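Local coordinates for esterase (Sinorhizobium meliloti 1021, PDB 4TX1), which hydrolyses acetyl esters as a carbohydrate acetylesterase of the SGNH-hydrolase family, and probably acts on aryl esters as well, at residues M104-H109 / M160-V165; G110-A115 / V165-M170; P139-V144 / L182-F187. All coordinates share one frame; numbering follows the deposited sequence.

From the N terminus, the chain passes strand 94-98 and enters the loop that supplies 104-109, then the start of helix 112-127 in 110-115, then strand 140-145. Contact 1 closes a loop of 50 intervening residues when 160-165 returns to 104-109. Contact 2 closes one of 49 when 165-170 meets 110-115. Contact 3, with 37 residues between its segments, pairs 139-144 with 182-187 at an edge of the five-stranded parallel sheet. All three cross along the chain and none nests. Contacts 1 and 2 touch, share Val165 and tie helix 164-168 and the residues just beside it to consecutive segments; contact 3 lies about 25 Å and 19 Å from them, centre to centre.

Contact 1 of 3, residues M104-H109 / M160-V165; sequences MKPIIH and MFAGGV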
loop_
_atom_site.group_PDB
_atom_site.type_symbol
_atom_site.label_atom_id
_atom_site.label_comp_id
_atom_site.label_asym_id
_atom_site.label_seq_id
_atom_site.Cartn_x
_atom_site.Cartn_y
_atom_site.Cartn_z
ATOM N N MET A 104 3.107 -17.211 16.402
ATOM C CA MET A 104 3.516 -18.629 16.468
ATOM C C MET A 104 3.097 -19.482 15.287
ATOM O O MET A 104 3.552 -20.616 15.132
ATOM C CB MET A 104 2.932 -19.218 17.795
ATOM C CG MET A 104 3.282 -18.472 19.050
ATOM S SD MET A 104 5.094 -18.502 19.390
ATOM C CE MET A 104 5.709 -16.979 18.699
ATOM N N LYS A 105 2.261 -18.923 14.397
ATOM C CA LYS A 105 1.905 -19.552 13.159
ATOM C C LYS A 105 3.037 -19.593 12.200
ATOM O O LYS A 105 3.622 -18.554 11.881
ATOM C CB LYS A 105 0.777 -18.731 12.468
ATOM C CG LYS A 105 -0.512 -18.647 13.267
ATOM C CD LYS A 105 -1.452 -17.685 12.538
ATOM C CE LYS A 105 -2.797 -17.578 13.218
ATOM N NZ LYS A 105 -3.769 -16.581 12.575
ATOM N N PRO A 106 3.367 -20.778 11.667
ATOM C CA PRO A 106 4.409 -20.854 10.626
ATOM C C PRO A 106 4.256 -19.929 9.453
ATOM O O PRO A 106 5.252 -19.392 8.955
ATOM C CB PRO A 106 4.305 -22.324 10.170
ATOM C CG PRO A 106 3.922 -23.070 11.444
ATOM C CD PRO A 106 3.008 -22.130 12.187
ATOM N N ILE A 107 3.055 -19.716 9.001
ATOM C CA ILE A 107 2.814 -18.821 7.886
ATOM C C ILE A 107 3.250 -17.404 8.276
ATOM O O ILE A 107 3.585 -16.658 7.343
ATOM C CB ILE A 107 1.398 -18.799 7.311
ATOM C CG1 ILE A 107 0.351 -18.386 8.338
ATOM C CG2 ILE A 107 1.053 -20.233 6.717
ATOM C CD1 ILE A 107 -1.054 -17.966 7.758
ATOM N N ILE A 108 3.255 -17.042 9.572
ATOM C CA ILE A 108 3.647 -15.683 9.977
ATOM C C ILE A 108 5.140 -15.617 10.175
ATOM O O ILE A 108 5.838 -14.783 9.567
ATOM C CB ILE A 108 2.813 -15.178 11.172
ATOM C CG1 ILE A 108 1.307 -15.260 10.887
ATOM C CG2 ILE A 108 3.338 -13.802 11.620
ATOM C CD1 ILE A 108 0.820 -14.389 9.701
ATOM N N HIS A 109 5.650 -16.516 11.013
ATOM C CA HIS A 109 7.056 -16.894 11.031
ATOM C C HIS A 109 7.294 -17.989 12.054
ATOM O O HIS A 109 8.273 -18.764 11.888
ATOM C CB HIS A 109 7.984 -15.686 11.330
ATOM C CG HIS A 109 7.668 -14.958 12.611
ATOM N ND1 HIS A 109 6.934 -13.782 12.693
ATOM C CD2 HIS A 109 7.962 -15.295 13.870
ATOM C CE1 HIS A 109 6.790 -13.436 13.965
ATOM N NE2 HIS A 109 7.414 -14.338 14.695
ATOM N N MET A 160 -2.262 -25.039 11.961
ATOM C CA MET A 160 -2.123 -23.531 11.873
ATOM C C MET A 160 -1.009 -23.047 12.804
ATOM O O MET A 160 -0.288 -22.131 12.469
ATOM C CB MET A 160 -3.410 -22.846 12.219
ATOM C CG MET A 160 -3.332 -21.339 12.310
ATOM S SD MET A 160 -3.051 -20.645 10.638
ATOM C CE MET A 160 -4.720 -20.159 10.353
ATOM N N PHE A 161 -0.865 -23.677 13.972
ATOM C CA PHE A 161 0.071 -23.272 14.996
ATOM C C PHE A 161 1.109 -24.348 15.244
ATOM O O PHE A 161 1.732 -24.365 16.330
ATOM C CB PHE A 161 -0.681 -22.952 16.315
ATOM C CG PHE A 161 -1.600 -21.762 16.244
ATOM C CD1 PHE A 161 -1.106 -20.459 16.546
ATOM C CD2 PHE A 161 -2.947 -21.887 15.888
ATOM C CE1 PHE A 161 -1.929 -19.351 16.522
ATOM C CE2 PHE A 161 -3.748 -20.740 15.867
ATOM C CZ PHE A 161 -3.226 -19.489 16.188
ATOM N N ALA A 162 1.439 -25.116 14.208
ATOM C CA ALA A 162 2.449 -26.170 14.338
ATOM C C ALA A 162 3.775 -25.627 14.895
ATOM O O ALA A 162 4.348 -24.626 14.413
ATOM C CB ALA A 162 2.639 -26.881 12.980
ATOM N N GLY A 163 4.299 -26.246 15.933
ATOM C CA GLY A 163 5.573 -25.765 16.582
ATOM C C GLY A 163 5.368 -24.728 17.683
ATOM O O GLY A 163 6.283 -24.361 18.440
ATOM N N GLY A 164 4.158 -24.216 17.789
ATOM C CA GLY A 164 3.840 -23.081 18.660
ATOM C C GLY A 164 3.865 -23.357 20.122
ATOM O O GLY A 164 3.999 -22.467 20.928
ATOM N N VAL A 165 3.636 -24.628 20.525
ATOM C CA VAL A 165 3.674 -24.877 21.979
ATOM C C VAL A 165 5.098 -24.621 22.495
ATOM O O VAL A 165 5.300 -23.891 23.479
ATOM C CB VAL A 165 3.245 -26.325 22.263
ATOM C CG1 VAL A 165 3.527 -26.706 23.735
ATOM C CG2 VAL A 165 1.758 -26.458 21.955
HETATM O O HOH W 1 0.757 -21.452 9.924
#
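The aliphatic chain of Lys105 lies obliquely across Met160 and Phe161 and does most of the touching. Its CG sits over one face of the Phe161 ring, 4.0 Å from the centroid and 28° off the normal, a CH-pi contact. Beyond CG the chain is extended (chi2 174°), which carries CE on to Phe161 CZ at 3.6 Å. Lys105 CD meets Met160 SD at 3.9 Å; the thioether is brought there by a bend at chi2 of 69°. Met104 CB stands at the edge of the Phe161 ring and lies 4.1 Å from Gly164 CA, where a side chain would be tight. The carbonyl of Met160 takes a CA-H...O contact from Lys105 CA at 3.5 Å and is bridged by a water to Ile107 N. NZ reaches past the contact to Asn102 and Asp69, both weakly. Replacing Lys105 by an alanine would probably uncover the Phe161 face, deprive Met160 SD of the chain it packs on, and leave Asn102 and Asp69 without the ammonium. Phe161 lies near a probable Ser-His-Asp triad without touching it. The direct contacts are thus apolar or CH...O, with polar linkage supplied by water and the lysine's charge carried beyond the interface.

Contact 2 of 3, residues G110-A115 / V165-M170; sequences GTAFGA and VEQSAM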
loop_
_atom_site.group_PDB
_atom_site.type_symbol
_atom_site.label_atom_id
_atom_site.label_comp_id
_atom_site.label_asym_id
_atom_site.label_seq_id
_atom_site.Cartn_x
_atom_site.Cartn_y
_atom_site.Cartn_z
ATOM N N GLY A 110 6.505 -18.037 13.119
ATOM C CA GLY A 110 6.497 -19.136 14.070
ATOM C C GLY A 110 7.521 -19.046 15.179
ATOM O O GLY A 110 7.697 -20.012 15.934
ATOM N N THR A 111 8.204 -17.917 15.308
ATOM C CA THR A 111 9.309 -17.800 16.250
ATOM C C THR A 111 9.058 -16.834 17.416
ATOM O O THR A 111 8.589 -15.718 17.254
ATOM C CB THR A 111 10.657 -17.424 15.563
ATOM O OG1 THR A 111 10.594 -16.083 15.000
ATOM C CG2 THR A 111 11.024 -18.390 14.361
ATOM N N ALA A 112 9.432 -17.263 18.640
ATOM C CA ALA A 112 9.396 -16.368 19.758
ATOM C C ALA A 112 10.232 -15.110 19.507
ATOM O O ALA A 112 9.863 -13.998 19.920
ATOM C CB ALA A 112 9.844 -17.066 21.062
ATOM N N PHE A 113 11.406 -15.306 18.915
ATOM C CA PHE A 113 12.309 -14.182 18.694
ATOM C C PHE A 113 11.642 -13.161 17.727
ATOM O O PHE A 113 11.716 -11.997 17.946
ATOM C CB PHE A 113 13.641 -14.647 18.084
ATOM C CG PHE A 113 14.561 -13.556 17.929
ATOM C CD1 PHE A 113 15.096 -12.960 19.064
ATOM C CD2 PHE A 113 14.769 -12.980 16.669
ATOM C CE1 PHE A 113 15.914 -11.840 18.922
ATOM C CE2 PHE A 113 15.632 -11.904 16.558
ATOM C CZ PHE A 113 16.186 -11.350 17.658
ATOM N N GLY A 114 10.951 -13.651 16.690
ATOM C CA GLY A 114 10.274 -12.721 15.762
ATOM C C GLY A 114 9.162 -11.932 16.477
ATOM O O GLY A 114 8.936 -10.769 16.153
ATOM N N ALA A 115 8.503 -12.538 17.472
ATOM C CA ALA A 115 7.459 -11.907 18.244
ATOM C C ALA A 115 8.061 -10.820 19.110
ATOM O O ALA A 115 7.549 -9.725 19.178
ATOM C CB ALA A 115 6.633 -12.881 19.108
ATOM N N VAL A 165 3.636 -24.628 20.525
ATOM C CA VAL A 165 3.674 -24.877 21.979
ATOM C C VAL A 165 5.098 -24.621 22.495
ATOM O O VAL A 165 5.300 -23.891 23.479
ATOM C CB VAL A 165 3.245 -26.325 22.263
ATOM C CG1 VAL A 165 3.527 -26.706 23.735
ATOM C CG2 VAL A 165 1.758 -26.458 21.955
ATOM N N GLU A 166 6.066 -25.181 21.804
ATOM C CA GLU A 166 7.431 -24.985 22.238
ATOM C C GLU A 166 7.909 -23.527 22.120
ATOM O O GLU A 166 8.568 -22.999 23.005
ATOM C CB GLU A 166 8.304 -25.904 21.448
ATOM C CG GLU A 166 7.966 -27.378 21.685
ATOM C CD GLU A 166 6.867 -28.003 20.764
ATOM O OE1 GLU A 166 6.027 -27.352 20.001
ATOM O OE2 GLU A 166 6.842 -29.265 20.830
ATOM N N GLN A 167 7.555 -22.861 21.000
ATOM C CA GLN A 167 7.973 -21.437 20.865
ATOM C C GLN A 167 7.265 -20.501 21.815
ATOM O O GLN A 167 7.855 -19.593 22.381
ATOM C CB GLN A 167 7.929 -20.998 19.386
ATOM C CG GLN A 167 8.954 -21.613 18.420
ATOM C CD GLN A 167 10.361 -21.073 18.689
ATOM O OE1 GLN A 167 10.571 -19.866 18.817
ATOM N NE2 GLN A 167 11.335 -21.999 18.841
ATOM N N SER A 168 5.961 -20.682 22.046
ATOM C CA SER A 168 5.260 -19.767 22.842
ATOM C C SER A 168 5.712 -19.794 24.277
ATOM O O SER A 168 5.539 -18.836 24.987
ATOM C CB SER A 168 3.763 -19.937 22.729
ATOM O OG SER A 168 3.333 -21.176 23.335
ATOM N N ALA A 169 6.272 -20.932 24.688
ATOM C CA ALA A 169 6.809 -21.045 26.058
ATOM C C ALA A 169 7.958 -20.097 26.275
ATOM O O ALA A 169 8.322 -19.768 27.446
ATOM C CB ALA A 169 7.265 -22.518 26.289
ATOM N N MET A 170 8.592 -19.676 25.176
ATOM C CA MET A 170 9.748 -18.750 25.255
ATOM C C MET A 170 9.356 -17.292 25.312
ATOM O O MET A 170 10.213 -16.419 25.533
ATOM C CB MET A 170 10.678 -18.985 24.098
ATOM C CG MET A 170 11.275 -20.379 24.056
ATOM S SD MET A 170 12.089 -20.626 22.475
ATOM C CE MET A 170 12.098 -22.402 22.224
HETATM O O HOH W 2 12.634 -18.040 18.763
#
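Gln167 reaches from helix 164-168 to the first turn of helix 112-127 and accepts a hydrogen bond there: Ala112 N donates to Gln167 OE1 at 2.8 Å. The bond is nearly straight, 169° at the hydrogen, and the donor lies in the carbonyl plane of the amide. A bend at chi2 (-71°) turns the amide of Gln167 back so that OE1 faces this backbone N-H. The same oxygen accepts from a water that in turn accepts from Phe113 N, so OE1 serves two successive amides of the helix start, one directly and one through solvent. Within 110-115, Thr111 is the N-cap: its OG1 accepts from Gly114 N at 3.0 Å, less straight at 141°. Three of the first N-H groups of helix 112-127 are therefore occupied, one by the cap, one by Gln167 and one by the water.

Van der Waals contact fills in around the bond. Gln167 CG comes to 3.2 Å from Gly110 O, while the methyl of Ala112 lies 3.5 Å from Gln167 O and 3.7 Å from Met170 CB. Ala112 also touches Leu171 and Leu174 of helix 171-182, which places its methyl where two helices follow each other. Thr111 packs on Ile107, and Phe113 on Met160, both of one neighbouring subunit, so this corner lies beside a subunit interface. Chemically, the neutral side-chain amide supplies an acceptor to N-H groups that lack a preceding helical carbonyl, joining the two helices by polar complementarity without a salt bridge.

Contact 3 of 3, residues P139-V144 / L182-F187; sequences PEILIV and LDCGFF
Ile141 and Ile143 of strand 140-145 exchange backbone hydrogen bonds with Gly185 and Phe187 in parallel register. Gly185 N donates to Ile141 O at 2.8 Å, nearly along the C=O axis although bent at the hydrogen. Gly185 O accepts from Ile143 N, also at 2.8 Å and almost straight at 175°, but from 42° above its carbonyl plane. Ile143 O then receives Phe187 N at 3.0 Å, and Phe186 CA adds a CA-H...O contact to the same oxygen. Just before the pairing begins, a water accepts from Ile141 N and donates to Asp183 O and Glu140 OE1, bridging the start of strand 140-145 to the turn that precedes 185-188, where Asp183 leaves helix 171-182 in a Schellman motif.

The pairing adds an outermost strand, 185-188, to the five-stranded parallel sheet, order 2-1-3-4-5, of the flavodoxin-like SGNH fold; it is reached from 140-145 by a beta-alpha-beta crossover through helices that include 171-182. The other edge of 140-145 is satisfied by strand 94-98 and the residue before it, with bonds from Glu140, Leu142 and Val144 to Asp93, Ile95 and Phe97.

Side chains sort to the two faces. On one, with CG trans to the backbone N (chi1 -164°), Leu142 swings CD2 over the strand to 3.4 Å from Gly185 C, where a side chain on Gly185 would be tight, and Val144 CG1 meets the edge of the Phe187 ring; helix 205-223 covers them. On the other, Ile143 CD1 approaches Cys184 CB at 3.8 Å, and Tyr175 of helix 171-182 touches both Ile143 and Phe186.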
loop_
_atom_site.group_PDB
_atom_site.type_symbol
_atom_site.label_atom_id
_atom_site.label_comp_id
_atom_site.label_asym_id
_atom_site.label_seq_id
_atom_site.Cartn_x
_atom_site.Cartn_y
_atom_site.Cartn_z
ATOM N N PRO A 139 3.356 8.006 27.419
ATOM C CA PRO A 139 2.606 6.994 28.133
ATOM C C PRO A 139 3.541 5.930 28.693
ATOM O O PRO A 139 4.620 5.677 28.153
ATOM C CB PRO A 139 1.691 6.388 27.079
ATOM C CG PRO A 139 1.957 7.076 25.814
ATOM C CD PRO A 139 2.718 8.320 26.128
ATOM N N GLU A 140 3.108 5.306 29.783
ATOM C CA GLU A 140 3.756 4.116 30.261
ATOM C C GLU A 140 3.353 2.944 29.348
ATOM O O GLU A 140 2.318 2.996 28.694
ATOM C CB GLU A 140 3.268 3.806 31.679
ATOM C CG GLU A 140 3.642 4.895 32.664
ATOM C CD GLU A 140 5.132 4.937 32.905
ATOM O OE1 GLU A 140 5.780 3.851 32.973
ATOM O OE2 GLU A 140 5.667 6.073 33.035
ATOM N N ILE A 141 4.187 1.934 29.321
ATOM C CA ILE A 141 3.930 0.730 28.492
ATOM C C ILE A 141 4.087 -0.540 29.311
ATOM O O ILE A 141 5.124 -0.741 29.996
ATOM C CB ILE A 141 4.919 0.716 27.323
ATOM C CG1 ILE A 141 4.733 1.949 26.422
ATOM C CG2 ILE A 141 4.637 -0.491 26.408
ATOM C CD1 ILE A 141 5.809 2.079 25.320
ATOM N N LEU A 142 3.090 -1.401 29.227
ATOM C CA LEU A 142 3.084 -2.717 29.855
ATOM C C LEU A 142 3.088 -3.801 28.769
ATOM O O LEU A 142 2.071 -3.887 28.016
ATOM C CB LEU A 142 1.883 -2.866 30.706
ATOM C CG LEU A 142 1.732 -3.934 31.765
ATOM C CD1 LEU A 142 0.357 -4.259 32.314
ATOM C CD2 LEU A 142 2.983 -4.764 32.152
ATOM N N ILE A 143 4.090 -4.656 28.800
ATOM C CA ILE A 143 4.230 -5.785 27.891
ATOM C C ILE A 143 3.686 -7.024 28.614
ATOM O O ILE A 143 4.212 -7.434 29.639
ATOM C CB ILE A 143 5.643 -6.034 27.428
ATOM C CG1 ILE A 143 6.116 -4.791 26.662
ATOM C CG2 ILE A 143 5.753 -7.306 26.580
ATOM C CD1 ILE A 143 7.590 -4.711 26.357
ATOM N N VAL A 144 2.662 -7.639 28.051
ATOM C CA VAL A 144 2.104 -8.850 28.630
ATOM C C VAL A 144 2.386 -10.045 27.722
ATOM O O VAL A 144 2.055 -10.069 26.478
ATOM C CB VAL A 144 0.618 -8.694 28.908
ATOM C CG1 VAL A 144 0.103 -9.976 29.576
ATOM C CG2 VAL A 144 0.277 -7.452 29.709
ATOM N N LEU A 182 13.913 -1.907 27.601
ATOM C CA LEU A 182 13.231 -0.739 27.140
ATOM C C LEU A 182 12.490 0.062 28.206
ATOM O O LEU A 182 11.731 0.971 27.869
ATOM C CB LEU A 182 12.203 -1.160 26.026
ATOM C CG LEU A 182 12.741 -1.858 24.769
ATOM C CD1 LEU A 182 11.588 -2.158 23.789
ATOM C CD2 LEU A 182 13.832 -1.033 24.125
ATOM N N ASP A 183 12.672 -0.232 29.483
ATOM C CA ASP A 183 11.912 0.502 30.468
ATOM C C ASP A 183 10.427 0.466 30.366
ATOM O O ASP A 183 9.735 1.488 30.476
ATOM C CB ASP A 183 12.303 1.961 30.416
ATOM C CG ASP A 183 12.988 2.346 31.624
ATOM O OD1 ASP A 183 14.172 1.937 31.729
ATOM O OD2 ASP A 183 12.287 2.951 32.476
ATOM N N CYS A 184 9.910 -0.733 30.159
ATOM C CA CYS A 184 8.499 -0.984 30.144
ATOM C C CYS A 184 8.205 -1.888 31.357
ATOM O O CYS A 184 9.094 -2.645 31.821
ATOM C CB CYS A 184 8.151 -1.864 28.886
ATOM S SG CYS A 184 8.244 -0.907 27.388
ATOM N N GLY A 185 6.924 -1.921 31.739
ATOM C CA GLY A 185 6.443 -2.973 32.643
ATOM C C GLY A 185 6.322 -4.296 31.940
ATOM O O GLY A 185 6.198 -4.361 30.684
ATOM N N PHE A 186 6.289 -5.353 32.742
ATOM C CA PHE A 186 6.098 -6.714 32.274
ATOM C C PHE A 186 5.088 -7.467 33.133
ATOM O O PHE A 186 5.084 -7.359 34.390
ATOM C CB PHE A 186 7.417 -7.491 32.222
ATOM C CG PHE A 186 7.246 -8.932 31.862
ATOM C CD1 PHE A 186 6.894 -9.329 30.554
ATOM C CD2 PHE A 186 7.366 -9.925 32.814
ATOM C CE1 PHE A 186 6.640 -10.627 30.263
ATOM C CE2 PHE A 186 7.093 -11.258 32.512
ATOM C CZ PHE A 186 6.787 -11.625 31.216
ATOM N N PHE A 187 4.263 -8.274 32.503
ATOM C CA PHE A 187 3.499 -9.285 33.253
ATOM C C PHE A 187 3.446 -10.541 32.430
ATOM O O PHE A 187 3.114 -10.474 31.213
ATOM C CB PHE A 187 2.113 -8.768 33.520
ATOM C CG PHE A 187 1.280 -9.684 34.403
ATOM C CD1 PHE A 187 1.503 -9.712 35.782
ATOM C CD2 PHE A 187 0.280 -10.464 33.864
ATOM C CE1 PHE A 187 0.731 -10.549 36.596
ATOM C CE2 PHE A 187 -0.479 -11.325 34.669
ATOM C CZ PHE A 187 -0.259 -11.346 36.040
HETATM O O HOH W 3 6.654 2.416 30.702
#